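Local coordinates for protein acyl-coenzyme A oxidase (Caenorhabditis elegans, PDB 5K3H) that uses FAD to catalyse the first step of peroxisomal beta-oxidation, desaturating acyl-CoAs to (2E)-enoyl-CoAs while reducing oxygen to hydrogen peroxide, at residues Asp26-Ala31 with Arg43-Thr48; Arg350-Gln355 with Val612-Ser617. All blocks are in the same frame, centred on the assembly; numbering follows the deposited sequence.

Interaction 1 of 2, residues Asp26-Ala31 with Arg43-Thr48; sequences DTHAMA and RRREIT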
# COMPACT_ATOMS: atom_id res chain seq x y z
N ASP B 26 1.56 -33.93 -4.71
CA ASP B 26 1.20 -34.15 -3.31
C ASP B 26 1.62 -32.94 -2.47
O ASP B 26 2.82 -32.65 -2.34
CB ASP B 26 1.91 -35.43 -2.86
CG ASP B 26 1.75 -35.72 -1.38
OD1 ASP B 26 1.02 -35.00 -0.66
OD2 ASP B 26 2.40 -36.69 -0.91
N THR B 27 0.66 -32.27 -1.85
CA THR B 27 0.99 -31.02 -1.16
C THR B 27 1.78 -31.25 0.12
O THR B 27 2.52 -30.34 0.53
CB THR B 27 -0.28 -30.19 -0.87
OG1 THR B 27 -1.18 -30.92 -0.02
CG2 THR B 27 -1.01 -29.82 -2.16
N HIS B 28 1.69 -32.43 0.74
CA HIS B 28 2.61 -32.75 1.84
C HIS B 28 4.05 -32.74 1.35
O HIS B 28 4.96 -32.33 2.09
CB HIS B 28 2.31 -34.13 2.45
CG HIS B 28 1.12 -34.18 3.37
ND1 HIS B 28 0.50 -33.05 3.85
CD2 HIS B 28 0.45 -35.24 3.89
CE1 HIS B 28 -0.51 -33.41 4.63
NE2 HIS B 28 -0.56 -34.73 4.67
N ALA B 29 4.29 -33.26 0.13
CA ALA B 29 5.63 -33.32 -0.44
C ALA B 29 6.13 -31.94 -0.84
O ALA B 29 7.32 -31.62 -0.67
CB ALA B 29 5.65 -34.26 -1.65
N MET B 30 5.23 -31.09 -1.34
CA MET B 30 5.60 -29.71 -1.62
C MET B 30 5.88 -28.95 -0.34
O MET B 30 6.78 -28.11 -0.30
CB MET B 30 4.49 -29.00 -2.41
CG MET B 30 4.87 -27.60 -2.91
SD MET B 30 6.26 -27.64 -4.07
CE MET B 30 5.40 -27.97 -5.63
N ALA B 31 5.09 -29.20 0.72
CA ALA B 31 5.37 -28.59 2.03
C ALA B 31 6.78 -28.93 2.52
O ALA B 31 7.50 -28.05 3.01
CB ALA B 31 4.33 -29.02 3.05
N ARG B 43 6.28 -31.58 11.42
CA ARG B 43 6.24 -31.04 12.77
C ARG B 43 5.31 -29.83 12.83
O ARG B 43 4.65 -29.61 13.85
CB ARG B 43 7.65 -30.70 13.26
CG ARG B 43 8.48 -31.93 13.69
CD ARG B 43 7.87 -32.55 14.95
NE ARG B 43 7.80 -31.61 16.06
CZ ARG B 43 6.73 -31.48 16.86
NH1 ARG B 43 5.67 -32.24 16.64
NH2 ARG B 43 6.73 -30.61 17.86
N ARG B 44 5.26 -29.03 11.77
CA ARG B 44 4.29 -27.93 11.70
C ARG B 44 2.86 -28.44 11.84
O ARG B 44 2.05 -27.86 12.56
CB ARG B 44 4.46 -27.14 10.40
CG ARG B 44 5.75 -26.32 10.29
CD ARG B 44 5.79 -25.50 9.02
NE ARG B 44 4.87 -24.37 9.03
CZ ARG B 44 3.63 -24.40 8.54
NH1 ARG B 44 3.15 -25.52 8.02
NH2 ARG B 44 2.86 -23.33 8.57
N ARG B 45 2.53 -29.51 11.11
CA ARG B 45 1.18 -30.05 11.18
C ARG B 45 0.88 -30.61 12.56
O ARG B 45 -0.25 -30.47 13.05
CB ARG B 45 0.98 -31.11 10.10
CG ARG B 45 1.19 -30.51 8.71
CD ARG B 45 0.65 -31.37 7.59
NE ARG B 45 1.36 -32.64 7.46
CZ ARG B 45 2.51 -32.80 6.81
NH1 ARG B 45 3.10 -31.75 6.24
NH2 ARG B 45 3.07 -33.99 6.75
N GLU B 46 1.88 -31.25 13.20
CA GLU B 46 1.69 -31.78 14.55
C GLU B 46 1.51 -30.68 15.57
O GLU B 46 0.65 -30.78 16.45
CB GLU B 46 2.86 -32.68 14.95
CG GLU B 46 3.00 -33.93 14.11
CD GLU B 46 4.20 -34.78 14.51
OE1 GLU B 46 4.95 -34.38 15.40
OE2 GLU B 46 4.40 -35.86 13.91
N ILE B 47 2.32 -29.62 15.47
CA ILE B 47 2.19 -28.46 16.34
C ILE B 47 0.80 -27.84 16.21
O ILE B 47 0.17 -27.47 17.20
CB ILE B 47 3.29 -27.43 16.03
CG1 ILE B 47 4.66 -27.93 16.46
CG2 ILE B 47 2.96 -26.09 16.66
CD1 ILE B 47 5.79 -27.14 15.82
N THR B 48 0.34 -27.67 14.97
CA THR B 48 -0.98 -27.10 14.72
C THR B 48 -2.07 -27.96 15.35
O THR B 48 -2.98 -27.44 16.00
CB THR B 48 -1.19 -26.95 13.21
OG1 THR B 48 -0.27 -25.98 12.72
CG2 THR B 48 -2.61 -26.53 12.83
O HOH W 1 5.41 -33.07 4.57
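The guanidinium of Arg-45 lies flat against one face of the His-28 imidazole, a stacked pair with group centres 3.8 Å apart and planes only 13° from parallel. The overlap is displaced: Arg-45 CZ sits above the rim of the ring, 3.6 Å from His-28 ND1, and ND1 in turn lies over the middle of the guanidinium. Arg-45 NE comes 3.5 Å from His-28 CE1, over the ring face. The arginine chain leaves helix 38-52 toward helix 27-35 and bends at its third torsion (chi3 -66°), which turns the planar head to lie along the ring instead of pointing into it. Beside the stack, Ala-31 CB stands 4.4 Å from Arg-45 NH1. A water links the same two residues by a second route, donating to the backbone O of His-28 at 2.6 Å and accepting from Arg-45 NH1 at 3.1 Å, at the guanidinium edge and in its plane. At the start of helix 27-35, Asp-26 is the N-cap, its OD1 taking a weak bond from His-28 N. Glu-619 secures both stacked groups, with OE1 in a salt bridge to Arg-45 NH1 and OE2 hydrogen-bonded to His-28 ND1. With an alanine here instead of Arg-45, the imidazole face would probably lose its cover, the water its NH1 donor and Glu-619 OE1 its salt-bridge partner. Two successive N-terminal helices are thus joined by a near-parallel guanidinium-imidazole stack and a bridging water, and the Glu-619 carboxylate probably balances the arginine's charge and would offset repulsion were the imidazole protonated.

Interaction 2 of 2, residues Arg350-Gln355 with Val612-Ser617; sequences RAYAFQ and VSLLDS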
# COMPACT_ATOMS: atom_id res chain seq x y z
N ARG B 350 6.99 -15.56 -7.08
CA ARG B 350 7.91 -14.78 -6.25
C ARG B 350 7.99 -15.33 -4.83
O ARG B 350 9.04 -15.23 -4.19
CB ARG B 350 7.50 -13.30 -6.20
CG ARG B 350 7.73 -12.53 -7.44
CD ARG B 350 7.34 -11.04 -7.32
NE ARG B 350 7.76 -10.35 -8.54
CZ ARG B 350 7.62 -9.05 -8.81
NH1 ARG B 350 7.06 -8.21 -7.95
NH2 ARG B 350 8.05 -8.61 -9.99
N ALA B 351 6.87 -15.81 -4.26
CA ALA B 351 6.93 -16.30 -2.88
C ALA B 351 7.84 -17.52 -2.77
O ALA B 351 8.72 -17.57 -1.89
CB ALA B 351 5.53 -16.64 -2.35
N TYR B 352 7.69 -18.49 -3.68
CA TYR B 352 8.62 -19.62 -3.76
C TYR B 352 10.02 -19.13 -4.09
O TYR B 352 11.01 -19.61 -3.51
CB TYR B 352 8.15 -20.62 -4.82
CG TYR B 352 7.09 -21.61 -4.34
CD1 TYR B 352 5.74 -21.26 -4.34
CD2 TYR B 352 7.44 -22.88 -3.90
CE1 TYR B 352 4.77 -22.15 -3.91
CE2 TYR B 352 6.49 -23.77 -3.48
CZ TYR B 352 5.14 -23.40 -3.48
OH TYR B 352 4.16 -24.29 -3.05
N ALA B 353 10.15 -18.17 -5.00
CA ALA B 353 11.47 -17.67 -5.36
C ALA B 353 12.17 -17.06 -4.15
O ALA B 353 13.37 -17.26 -3.97
CB ALA B 353 11.37 -16.64 -6.49
N PHE B 354 11.44 -16.32 -3.32
CA PHE B 354 12.06 -15.73 -2.14
C PHE B 354 12.44 -16.79 -1.12
O PHE B 354 13.51 -16.72 -0.52
CB PHE B 354 11.11 -14.72 -1.49
CG PHE B 354 10.76 -13.55 -2.36
CD1 PHE B 354 11.53 -13.21 -3.47
CD2 PHE B 354 9.61 -12.81 -2.11
CE1 PHE B 354 11.18 -12.13 -4.28
CE2 PHE B 354 9.26 -11.74 -2.92
CZ PHE B 354 10.05 -11.40 -4.00
N GLN B 355 11.57 -17.79 -0.91
CA GLN B 355 11.87 -18.86 0.03
C GLN B 355 13.13 -19.61 -0.38
O GLN B 355 13.96 -19.96 0.46
CB GLN B 355 10.67 -19.81 0.13
CG GLN B 355 10.81 -20.95 1.14
CD GLN B 355 10.62 -20.48 2.61
OE1 GLN B 355 10.60 -19.27 2.89
NE2 GLN B 355 10.48 -21.44 3.53
N VAL B 612 -4.14 -23.10 -6.48
CA VAL B 612 -4.62 -23.26 -5.11
C VAL B 612 -3.76 -24.28 -4.35
O VAL B 612 -3.44 -24.09 -3.17
CB VAL B 612 -6.12 -23.63 -5.08
CG1 VAL B 612 -6.56 -24.04 -3.69
CG2 VAL B 612 -6.97 -22.44 -5.55
N SER B 613 -3.33 -25.36 -5.02
CA SER B 613 -2.54 -26.37 -4.33
C SER B 613 -1.15 -25.86 -3.99
O SER B 613 -0.61 -26.14 -2.91
CB SER B 613 -2.47 -27.64 -5.17
OG SER B 613 -3.79 -28.17 -5.36
N LEU B 614 -0.56 -25.04 -4.88
CA LEU B 614 0.74 -24.43 -4.59
C LEU B 614 0.70 -23.56 -3.35
O LEU B 614 1.70 -23.46 -2.63
CB LEU B 614 1.20 -23.58 -5.79
CG LEU B 614 1.70 -24.34 -7.01
CD1 LEU B 614 1.73 -23.42 -8.19
CD2 LEU B 614 3.09 -24.96 -6.74
N LEU B 615 -0.44 -22.93 -3.07
CA LEU B 615 -0.57 -22.12 -1.87
C LEU B 615 -0.98 -22.95 -0.66
O LEU B 615 -0.52 -22.67 0.44
CB LEU B 615 -1.56 -20.99 -2.12
CG LEU B 615 -1.08 -20.00 -3.18
CD1 LEU B 615 -2.27 -19.21 -3.70
CD2 LEU B 615 0.02 -19.07 -2.63
N ASP B 616 -1.84 -23.97 -0.86
CA ASP B 616 -2.13 -24.90 0.23
C ASP B 616 -0.88 -25.57 0.76
O ASP B 616 -0.85 -25.98 1.92
CB ASP B 616 -3.08 -26.01 -0.21
CG ASP B 616 -4.50 -25.56 -0.35
OD1 ASP B 616 -4.92 -24.57 0.30
OD2 ASP B 616 -5.24 -26.27 -1.09
N SER B 617 0.13 -25.77 -0.08
CA SER B 617 1.34 -26.47 0.34
C SER B 617 2.09 -25.74 1.44
O SER B 617 2.95 -26.34 2.08
CB SER B 617 2.25 -26.74 -0.85
OG SER B 617 1.62 -27.62 -1.78
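Tyr-352 reaches from helix 338-367 to the C-terminal end of helix 590-616, joining two helices of the all-alpha C-terminal part of the acyl-CoA oxidase fold. Its phenol OH donates to the backbone O of Leu-614 at 2.6 Å. The C=O...OH angle is 130° and the donor lies in the carbonyl plane, so the bond falls on a lone pair of the oxygen. That oxygen sits at the edge of the tyrosine ring, near its plane. The Leu-614 side chain adds an apolar touch at the same end of the phenol: one branch, CD2, comes within 4.2 Å of Tyr-352 CZ. Ser-617 CB approaches the hydroxyl from the next turn, 3.8 Å from Tyr-352 OH. The tyrosine CG is anti to the carbonyl carbon (chi1 -83°), which sends the ring across to the second helix, where the nearest CA atoms, those of Tyr-352 and Leu-614, are 9.3 Å apart.

Around the same ring, Trp-618 meets it edge-to-face, and Met-30 and Ile-34 of helix 27-35 together with Leu-563 and Leu-566 of helix 557-577 pack on the tyrosine side chain. Further out, Asp-616 ties its segment down through salt bridges to Arg-20 and Arg-315. The contact is buried, and the Leu-614 side chain is about 12 Å from that of Gln-341, an FAD-binding residue on the same helix as Tyr-352. Within 612-617, Ser-613 O accepts from both Ser-617 N and Ser-617 OG, each at 2.9 Å, the two donors reaching it from opposite faces of the carbonyl plane.

How the interactions relate
Interaction 1 is partly buried and more peripheral, its centre about 22 Å from the centre of the chain, whereas interaction 2 is fully buried, with its centre about 15 Å from it. Their chemistry follows their place: a charged, water-bridged stack in the first, a neutral phenol-to-carbonyl bond among apolar side chains in the second. The first joins helices close in sequence, the second segments more than 250 residues apart. Their centres lie 14 Å apart and helix 27-35 belongs to both neighbourhoods: Ala-31 CB packs 3.2 Å from Ser-617 O, and Met-30 CG lies 3.4 Å from Tyr-352 OH. Helix 27-35 thus rests directly on the junction formed by 350-355 with 612-617.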